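Local coordinates for periplasmic binding protein (Thermotoga lettingae TMO, PDB 4RY8) that binds 5-methylthioribose as the solute-binding protein of a transporter, probably delivering the sugar from the periplasm for uptake, at residues Ile77-Pro82 / Thr101-Val106; Ile97-Phe102 / Asn109-Ile114. One frame throughout, in Å; residues are numbered along the deposited sequence.

Interaction 1: Ile77-Pro82 / Thr101-Val106. With SR1 (5-S-methyl-5-thio-alpha-D-ribofuranose), chain G.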
ATOM      1  N   ILE C  77     -10.687  23.695  -0.416  1.00 24.20           N
ATOM      2  CA  ILE C  77     -11.559  23.013   0.501  1.00 20.61           C
ATOM      3  C   ILE C  77     -10.838  21.882   1.250  1.00 23.87           C
ATOM      4  O   ILE C  77     -10.418  20.858   0.683  1.00 22.07           O
ATOM      5  CB  ILE C  77     -12.815  22.543  -0.184  1.00 25.45           C
ATOM      6  CG1 ILE C  77     -13.469  23.751  -0.859  1.00 25.87           C
ATOM      7  CG2 ILE C  77     -13.747  21.937   0.853  1.00 26.91           C
ATOM      8  CD1 ILE C  77     -14.744  23.430  -1.560  1.00 35.52           C
ATOM      9  N   ASP C  78     -10.738  22.084   2.560  1.00 20.15           N
ATOM     10  CA  ASP C  78     -10.031  21.221   3.453  1.00 20.24           C
ATOM     11  C   ASP C  78     -10.992  20.415   4.329  1.00 19.51           C
ATOM     12  O   ASP C  78     -11.625  20.982   5.202  1.00 21.62           O
ATOM     13  CB  ASP C  78      -9.186  22.124   4.316  1.00 31.26           C
ATOM     14  CG  ASP C  78      -8.096  21.410   4.978  1.00 47.21           C
ATOM     15  OD1 ASP C  78      -8.443  20.443   5.669  1.00 33.74           O
ATOM     16  OD2 ASP C  78      -6.916  21.806   4.782  1.00 33.48           O
ATOM     17  N   HIS C  79     -11.014  19.102   4.128  1.00 19.47           N
ATOM     18  CA  HIS C  79     -11.962  18.196   4.741  1.00 18.18           C
ATOM     19  C   HIS C  79     -13.388  18.563   4.295  1.00 24.57           C
ATOM     20  O   HIS C  79     -13.584  19.094   3.193  1.00 23.88           O
ATOM     21  CB  HIS C  79     -11.786  18.122   6.248  1.00 19.33           C
ATOM     22  CG  HIS C  79     -10.490  17.526   6.665  1.00 21.68           C
ATOM     23  ND1 HIS C  79      -9.289  18.042   6.252  1.00 25.62           N
ATOM     24  CD2 HIS C  79     -10.196  16.457   7.438  1.00 27.62           C
ATOM     25  CE1 HIS C  79      -8.308  17.324   6.751  1.00 22.40           C
ATOM     26  NE2 HIS C  79      -8.822  16.357   7.477  1.00 24.03           N
ATOM     27  N   GLY C  80     -14.370  18.283   5.145  1.00 20.32           N
ATOM     28  CA  GLY C  80     -15.764  18.525   4.830  1.00 20.09           C
ATOM     29  C   GLY C  80     -16.333  17.244   4.278  1.00 23.11           C
ATOM     30  O   GLY C  80     -15.640  16.278   4.162  1.00 31.30           O
ATOM     31  N   ARG C  81     -17.611  17.236   3.895  1.00 33.04           N
ATOM     32  CA  ARG C  81     -18.196  16.050   3.265  1.00 26.03           C
ATOM     33  C   ARG C  81     -18.831  16.425   1.949  1.00 21.85           C
ATOM     34  O   ARG C  81     -19.225  17.564   1.766  1.00 25.45           O
ATOM     35  CB  ARG C  81     -19.189  15.411   4.205  1.00 35.89           C
ATOM     36  CG  ARG C  81     -18.441  14.800   5.366  1.00 37.49           C
ATOM     37  CD  ARG C  81     -19.389  14.166   6.343  1.00 31.14           C
ATOM     38  NE  ARG C  81     -19.853  15.118   7.325  1.00 41.34           N
ATOM     39  CZ  ARG C  81     -20.997  15.787   7.284  1.00 56.14           C
ATOM     40  NH1 ARG C  81     -21.291  16.601   8.286  1.00 90.78           N
ATOM     41  NH2 ARG C  81     -21.853  15.651   6.277  1.00114.34           N
ATOM     42  N   PRO C  82     -18.883  15.485   1.004  1.00 20.87           N
ATOM     43  CA  PRO C  82     -19.226  15.933  -0.322  1.00 26.72           C
ATOM     44  C   PRO C  82     -20.681  16.300  -0.427  1.00 22.73           C
ATOM     45  O   PRO C  82     -21.010  17.186  -1.189  1.00 25.02           O
ATOM     46  CB  PRO C  82     -18.913  14.735  -1.237  1.00 34.68           C
ATOM     47  CG  PRO C  82     -18.478  13.620  -0.365  1.00 28.57           C
ATOM     48  CD  PRO C  82     -18.477  14.074   1.066  1.00 27.99           C
ATOM     49  N   THR C 101      -8.942  20.463  -3.497  1.00 19.32           N
ATOM     50  CA  THR C 101      -9.250  19.974  -2.181  1.00 18.72           C
ATOM     51  C   THR C 101      -8.114  19.243  -1.530  1.00 20.29           C
ATOM     52  O   THR C 101      -7.176  18.738  -2.192  1.00 22.44           O
ATOM     53  CB  THR C 101     -10.485  19.055  -2.149  1.00 18.45           C
ATOM     54  OG1 THR C 101     -10.146  17.809  -2.737  1.00 19.43           O
ATOM     55  CG2 THR C 101     -11.625  19.662  -2.911  1.00 19.08           C
ATOM     56  N   PHE C 102      -8.179  19.239  -0.208  1.00 19.63           N
ATOM     57  CA  PHE C 102      -7.347  18.414   0.634  1.00 24.81           C
ATOM     58  C   PHE C 102      -8.330  17.587   1.389  1.00 22.02           C
ATOM     59  O   PHE C 102      -9.184  18.142   2.079  1.00 19.38           O
ATOM     60  CB  PHE C 102      -6.489  19.229   1.603  1.00 19.55           C
ATOM     61  CG  PHE C 102      -5.717  18.367   2.580  1.00 17.75           C
ATOM     62  CD1 PHE C 102      -4.932  17.311   2.126  1.00 19.55           C
ATOM     63  CD2 PHE C 102      -5.792  18.585   3.935  1.00 23.33           C
ATOM     64  CE1 PHE C 102      -4.263  16.498   3.009  1.00 21.27           C
ATOM     65  CE2 PHE C 102      -5.110  17.770   4.841  1.00 23.11           C
ATOM     66  CZ  PHE C 102      -4.355  16.722   4.367  1.00 19.39           C
ATOM     67  N   ASP C 103      -8.235  16.277   1.264  1.00 17.67           N
ATOM     68  CA  ASP C 103      -9.058  15.385   2.073  1.00 17.43           C
ATOM     69  C   ASP C 103     -10.535  15.518   1.798  1.00 18.64           C
ATOM     70  O   ASP C 103     -11.362  15.392   2.712  1.00 22.43           O
ATOM     71  CB  ASP C 103      -8.788  15.546   3.574  1.00 17.16           C
ATOM     72  CG  ASP C 103      -7.543  14.783   4.050  1.00 25.61           C
ATOM     73  OD1 ASP C 103      -6.977  13.987   3.291  1.00 24.44           O
ATOM     74  OD2 ASP C 103      -7.177  14.945   5.235  1.00 18.22           O
ATOM     75  N   LEU C 104     -10.887  15.733   0.525  1.00 17.67           N
ATOM     76  CA  LEU C 104     -12.333  15.640   0.119  1.00 17.18           C
ATOM     77  C   LEU C 104     -12.390  15.127  -1.291  1.00 19.64           C
ATOM     78  O   LEU C 104     -11.790  15.733  -2.207  1.00 22.08           O
ATOM     79  CB  LEU C 104     -12.962  17.032   0.148  1.00 18.48           C
ATOM     80  CG  LEU C 104     -14.434  17.119  -0.330  1.00 18.89           C
ATOM     81  CD1 LEU C 104     -15.215  16.396   0.718  1.00 19.22           C
ATOM     82  CD2 LEU C 104     -14.881  18.549  -0.462  1.00 25.37           C
ATOM     83  N   VAL C 105     -13.181  14.078  -1.497  1.00 23.04           N
ATOM     84  CA  VAL C 105     -13.286  13.412  -2.775  1.00 22.28           C
ATOM     85  C   VAL C 105     -14.330  14.133  -3.620  1.00 27.75           C
ATOM     86  O   VAL C 105     -15.461  14.265  -3.203  1.00 20.51           O
ATOM     87  CB  VAL C 105     -13.709  11.942  -2.565  1.00 22.05           C
ATOM     88  CG1 VAL C 105     -14.067  11.272  -3.891  1.00 35.56           C
ATOM     89  CG2 VAL C 105     -12.620  11.195  -1.818  1.00 27.85           C
ATOM     90  N   VAL C 106     -13.966  14.637  -4.794  1.00 25.20           N
ATOM     91  CA  VAL C 106     -14.994  15.296  -5.652  1.00 27.61           C
ATOM     92  C   VAL C 106     -15.033  14.757  -7.080  1.00 29.20           C
ATOM     93  O   VAL C 106     -14.009  14.682  -7.775  1.00 28.46           O
ATOM     94  CB  VAL C 106     -14.878  16.851  -5.598  1.00 29.81           C
ATOM     95  CG1 VAL C 106     -13.441  17.268  -5.483  1.00 37.95           C
ATOM     96  CG2 VAL C 106     -15.526  17.535  -6.796  1.00 29.53           C
TER
HETATM   97  CS  SR1 G 401     -10.406  14.499  11.620  1.00 25.10           C
HETATM   98  S   SR1 G 401      -9.602  13.960  10.128  1.00 20.45           S
HETATM   99  C5  SR1 G 401      -7.950  13.902  10.864  1.00 25.11           C
HETATM  100  C4  SR1 G 401      -6.904  13.461   9.843  1.00 20.17           C
HETATM  101  O4  SR1 G 401      -6.975  14.369   8.792  1.00 23.29           O
HETATM  102  C1  SR1 G 401      -5.664  14.736   8.321  1.00 43.30           C
HETATM  103  O1  SR1 G 401      -5.556  14.290   7.011  1.00 27.28           O
HETATM  104  C2  SR1 G 401      -4.608  14.075   9.194  1.00 30.48           C
HETATM  105  O2  SR1 G 401      -3.768  13.062   8.577  1.00 20.18           O
HETATM  106  C3  SR1 G 401      -5.454  13.499  10.312  1.00 21.80           C
HETATM  107  O3  SR1 G 401      -5.003  12.198  10.662  1.00 22.86           O
HETATM  108  O   HOH W   1     -12.862  14.938   5.032  1.00 31.40           O
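With CG anti to their carbonyl carbons, His79 (chi1 -66°) and Asp103 (chi1 -81°) run side by side and reach the same sugar. Asp103 CB lies over one face of the imidazole, 3.8 Å from the ring centroid of His79, a CH-pi contact. The ring and carboxylate planes stand 78° apart, and Asp103 OD2 lies close by the imidazole at an angle that does not suit a bond from NE2; it accepts instead from the sugar hydroxyl, SR1 O1 to Asp103 OD2 at a very short 2.5 Å. His79 NE2 gives its hydrogen to the ring oxygen SR1 O4 at 3.0 Å, in the imidazole plane and nearly straight. The other ring nitrogen, ND1, donates to Asp78 OD1 at 2.6 Å, somewhat out of the ring plane, so Asp78 is a second-shell carboxylate that fixes the ring's rotation. Were His79 an alanine, SR1 O4 would probably lose its donor and Asp78 OD1 the N-H that it receives. Phe102 CE2 touches His79 CE1 near the imidazole plane, the two rings meeting obliquely, while Asp78 OD2 sits at the Phe102 ring edge, 3.5 Å from CD2. Below the pocket, the parallel strands are tied by Phe102 N to Ile77 O and by His79 N to Phe102 O, and Leu104 packs CD2 on Ile77 CG2 at 3.8 Å. Asp231, Arg153 and Gln116 also hydrogen-bond the sugar. Strand 74-78, helix 82-94 and strand 98-102 form a beta-alpha-beta unit, whose carboxyl-terminal strand ends carry the binding site, as is usual in periplasmic binding proteins.

Interaction 2: Ile97-Phe102 / Asn109-Ile114; sequences IRVVTF and NRVPEI
Two neighbouring parallel strands of the six-stranded sheet, 98-102 and 113-115, meet here, joined by a short connection without a helix. Thr101 is held by both its backbone N and O to the same neighbour: its N donates to Pro112 O at 3.0 Å, and its O accepts from Ile114 N at 2.8 Å. Beyond this ladder the side chains sort onto two faces. On one, Val100 CG2, placed anti to the backbone N, meets Ile114 CD1 at 3.8 Å, crossing it obliquely, while Ile114 CG2 lies against Phe102 CD1 at 4.0 Å with the two side chains roughly perpendicular. On the other, Val111 CG1 touches Thr101 CG2 at 3.8 Å, and Thr101 runs alongside Glu113, its OG1 near the CG methylene. Thr101 OG1 hydrogen-bonds Leu104 O; water 3 is a further partner, donating to OG1 and to Ile114 O and adding a water-mediated link between the strands. Water 2 links Val99 N to Arg110 O where the strands have not yet paired. Glu113 turns its carboxylate to Lys277 and to Arg163 of the second subunit. Helix 82-94 covers Val99 and Val111 through Leu93, helix 255-270 covers Ile114 through Leu261 and Ala262, and strand 74-78 pairs with the other edge of strand 98-102.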
ATOM      1  N   ILE C  97     -14.054  30.454 -10.374  1.00 28.58           N
ATOM      2  CA  ILE C  97     -13.175  30.251  -9.220  1.00 27.64           C
ATOM      3  C   ILE C  97     -12.569  28.860  -9.338  1.00 27.30           C
ATOM      4  O   ILE C  97     -13.268  27.850  -9.620  1.00 27.19           O
ATOM      5  CB  ILE C  97     -13.925  30.441  -7.882  1.00 27.99           C
ATOM      6  CG1 ILE C  97     -14.495  31.855  -7.795  1.00 28.72           C
ATOM      7  CG2 ILE C  97     -13.017  30.173  -6.674  1.00 28.06           C
ATOM      8  CD1 ILE C  97     -15.518  32.031  -6.710  1.00 30.01           C
ATOM      9  N   ARG C  98     -11.257  28.798  -9.132  1.00 26.80           N
ATOM     10  CA  ARG C  98     -10.551  27.533  -9.191  1.00 29.00           C
ATOM     11  C   ARG C  98     -10.665  26.877  -7.807  1.00 29.29           C
ATOM     12  O   ARG C  98     -10.699  27.569  -6.773  1.00 26.16           O
ATOM     13  CB  ARG C  98      -9.089  27.730  -9.670  1.00 29.25           C
ATOM     14  CG  ARG C  98      -8.967  28.462 -11.036  1.00 37.34           C
ATOM     15  CD  ARG C  98      -9.998  28.063 -12.123  1.00 31.84           C
ATOM     16  NE  ARG C  98      -9.785  28.799 -13.383  1.00 35.73           N
ATOM     17  CZ  ARG C  98     -10.687  29.008 -14.355  1.00 36.49           C
ATOM     18  NH1 ARG C  98     -11.933  28.548 -14.279  1.00 32.50           N
ATOM     19  NH2 ARG C  98     -10.341  29.697 -15.437  1.00 39.99           N
ATOM     20  N   VAL C  99     -10.790  25.558  -7.801  1.00 24.67           N
ATOM     21  CA  VAL C  99     -10.953  24.790  -6.559  1.00 23.18           C
ATOM     22  C   VAL C  99      -9.994  23.641  -6.495  1.00 21.98           C
ATOM     23  O   VAL C  99      -9.824  22.923  -7.468  1.00 24.20           O
ATOM     24  CB  VAL C  99     -12.383  24.232  -6.457  1.00 22.76           C
ATOM     25  CG1 VAL C  99     -12.548  23.466  -5.159  1.00 23.55           C
ATOM     26  CG2 VAL C  99     -13.383  25.367  -6.563  1.00 23.45           C
ATOM     27  N   VAL C 100      -9.411  23.412  -5.338  1.00 21.79           N
ATOM     28  CA  VAL C 100      -8.612  22.234  -5.113  1.00 21.08           C
ATOM     29  C   VAL C 100      -9.009  21.761  -3.762  1.00 20.02           C
ATOM     30  O   VAL C 100      -9.389  22.582  -2.938  1.00 25.79           O
ATOM     31  CB  VAL C 100      -7.083  22.566  -5.139  1.00 28.19           C
ATOM     32  CG1 VAL C 100      -6.764  23.777  -4.286  1.00 32.20           C
ATOM     33  CG2 VAL C 100      -6.235  21.372  -4.674  1.00 30.38           C
ATOM     34  N   THR C 101      -8.942  20.463  -3.497  1.00 19.32           N
ATOM     35  CA  THR C 101      -9.250  19.974  -2.181  1.00 18.72           C
ATOM     36  C   THR C 101      -8.114  19.243  -1.530  1.00 20.29           C
ATOM     37  O   THR C 101      -7.176  18.738  -2.192  1.00 22.44           O
ATOM     38  CB  THR C 101     -10.485  19.055  -2.149  1.00 18.45           C
ATOM     39  OG1 THR C 101     -10.146  17.809  -2.737  1.00 19.43           O
ATOM     40  CG2 THR C 101     -11.625  19.662  -2.911  1.00 19.08           C
ATOM     41  N   PHE C 102      -8.179  19.239  -0.208  1.00 19.63           N
ATOM     42  CA  PHE C 102      -7.347  18.414   0.634  1.00 24.81           C
ATOM     43  C   PHE C 102      -8.330  17.587   1.389  1.00 22.02           C
ATOM     44  O   PHE C 102      -9.184  18.142   2.079  1.00 19.38           O
ATOM     45  CB  PHE C 102      -6.489  19.229   1.603  1.00 19.55           C
ATOM     46  CG  PHE C 102      -5.717  18.367   2.580  1.00 17.75           C
ATOM     47  CD1 PHE C 102      -4.932  17.311   2.126  1.00 19.55           C
ATOM     48  CD2 PHE C 102      -5.792  18.585   3.935  1.00 23.33           C
ATOM     49  CE1 PHE C 102      -4.263  16.498   3.009  1.00 21.27           C
ATOM     50  CE2 PHE C 102      -5.110  17.770   4.841  1.00 23.11           C
ATOM     51  CZ  PHE C 102      -4.355  16.722   4.367  1.00 19.39           C
ATOM     52  N   ASN C 109     -13.587  16.613 -12.821  1.00 28.01           N
ATOM     53  CA  ASN C 109     -12.202  16.586 -13.331  1.00 33.89           C
ATOM     54  C   ASN C 109     -11.455  17.917 -13.252  1.00 29.77           C
ATOM     55  O   ASN C 109     -10.227  17.945 -13.414  1.00 30.11           O
ATOM     56  CB  ASN C 109     -12.182  16.017 -14.775  1.00 41.32           C
ATOM     57  CG  ASN C 109     -10.789  16.037 -15.432  1.00 67.53           C
ATOM     58  OD1 ASN C 109     -10.601  16.672 -16.476  1.00 70.60           O
ATOM     59  ND2 ASN C 109      -9.824  15.316 -14.852  1.00 48.93           N
ATOM     60  N   ARG C 110     -12.169  19.007 -12.967  1.00 27.91           N
ATOM     61  CA  ARG C 110     -11.551  20.332 -12.802  1.00 30.13           C
ATOM     62  C   ARG C 110     -10.854  20.539 -11.449  1.00 31.47           C
ATOM     63  O   ARG C 110     -10.037  21.457 -11.309  1.00 26.82           O
ATOM     64  CB  ARG C 110     -12.597  21.423 -12.993  1.00 32.16           C
ATOM     65  CG  ARG C 110     -13.089  21.569 -14.424  1.00 35.04           C
ATOM     66  CD  ARG C 110     -14.247  22.559 -14.517  1.00 35.49           C
ATOM     67  NE  ARG C 110     -15.429  22.049 -13.842  1.00 30.08           N
ATOM     68  CZ  ARG C 110     -16.614  22.654 -13.806  1.00 33.54           C
ATOM     69  NH1 ARG C 110     -16.802  23.834 -14.393  1.00 35.40           N
ATOM     70  NH2 ARG C 110     -17.612  22.070 -13.156  1.00 30.41           N
ATOM     71  N   VAL C 111     -11.164  19.671 -10.482  1.00 25.99           N
ATOM     72  CA  VAL C 111     -10.712  19.810  -9.090  1.00 26.14           C
ATOM     73  C   VAL C 111      -9.697  18.777  -8.704  1.00 23.20           C
ATOM     74  O   VAL C 111     -10.052  17.643  -8.399  1.00 21.77           O
ATOM     75  CB  VAL C 111     -11.898  19.605  -8.139  1.00 24.77           C
ATOM     76  CG1 VAL C 111     -11.479  19.775  -6.687  1.00 22.15           C
ATOM     77  CG2 VAL C 111     -13.013  20.561  -8.533  1.00 28.74           C
ATOM     78  N   PRO C 112      -8.427  19.172  -8.652  1.00 21.92           N
ATOM     79  CA  PRO C 112      -7.460  18.283  -8.108  1.00 20.69           C
ATOM     80  C   PRO C 112      -7.738  17.975  -6.665  1.00 19.81           C
ATOM     81  O   PRO C 112      -8.219  18.848  -5.907  1.00 22.28           O
ATOM     82  CB  PRO C 112      -6.125  19.038  -8.254  1.00 22.62           C
ATOM     83  CG  PRO C 112      -6.411  20.217  -9.086  1.00 24.61           C
ATOM     84  CD  PRO C 112      -7.865  20.473  -9.034  1.00 27.32           C
ATOM     85  N   GLU C 113      -7.443  16.731  -6.301  1.00 19.22           N
ATOM     86  CA  GLU C 113      -7.554  16.247  -4.967  1.00 19.05           C
ATOM     87  C   GLU C 113      -6.164  15.913  -4.385  1.00 20.25           C
ATOM     88  O   GLU C 113      -5.466  15.010  -4.858  1.00 23.33           O
ATOM     89  CB  GLU C 113      -8.434  15.013  -4.930  1.00 21.02           C
ATOM     90  CG  GLU C 113      -9.856  15.224  -5.373  1.00 24.39           C
ATOM     91  CD  GLU C 113     -10.619  13.911  -5.426  1.00 33.11           C
ATOM     92  OE1 GLU C 113     -10.261  12.961  -4.672  1.00 28.73           O
ATOM     93  OE2 GLU C 113     -11.596  13.804  -6.211  1.00 27.22           O
ATOM     94  N   ILE C 114      -5.789  16.659  -3.348  1.00 19.53           N
ATOM     95  CA  ILE C 114      -4.587  16.390  -2.534  1.00 21.85           C
ATOM     96  C   ILE C 114      -4.934  15.422  -1.403  1.00 19.76           C
ATOM     97  O   ILE C 114      -5.924  15.604  -0.690  1.00 23.36           O
ATOM     98  CB  ILE C 114      -3.983  17.700  -1.962  1.00 21.07           C
ATOM     99  CG1 ILE C 114      -3.658  18.670  -3.108  1.00 33.65           C
ATOM    100  CG2 ILE C 114      -2.726  17.392  -1.172  1.00 24.27           C
ATOM    101  CD1 ILE C 114      -3.273  20.083  -2.699  1.00 27.43           C
TER
HETATM  102  O   HOH W   2     -10.420  24.235 -10.413  1.00 22.89           O
HETATM  103  O   HOH W   3      -8.668  15.830  -1.627  1.00 27.68           O

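How the interactions relate
Strand 98-102 is the shared element: interaction 1 pairs one of its edges with strand 74-78, interaction 2 the other with strand 113-115, so Thr101 and Phe102 serve both. Both contacts are largely buried. Their chemistry differs with position along the sheet: 77-82/101-106 gathers carboxylates, an imidazole and a phenyl ring at the sugar, whereas 97-102/109-114 lies further from the chain centre and joins its strands by backbone bonds and aliphatic packing, with the buried Glu113 carboxylate paired to Lys277 and to Arg163 of the second subunit. The two also meet directly, through a probable hydrogen bond from Val106 N to Glu113 OE2 and packing of Val106 CG1 on Val111 CG1.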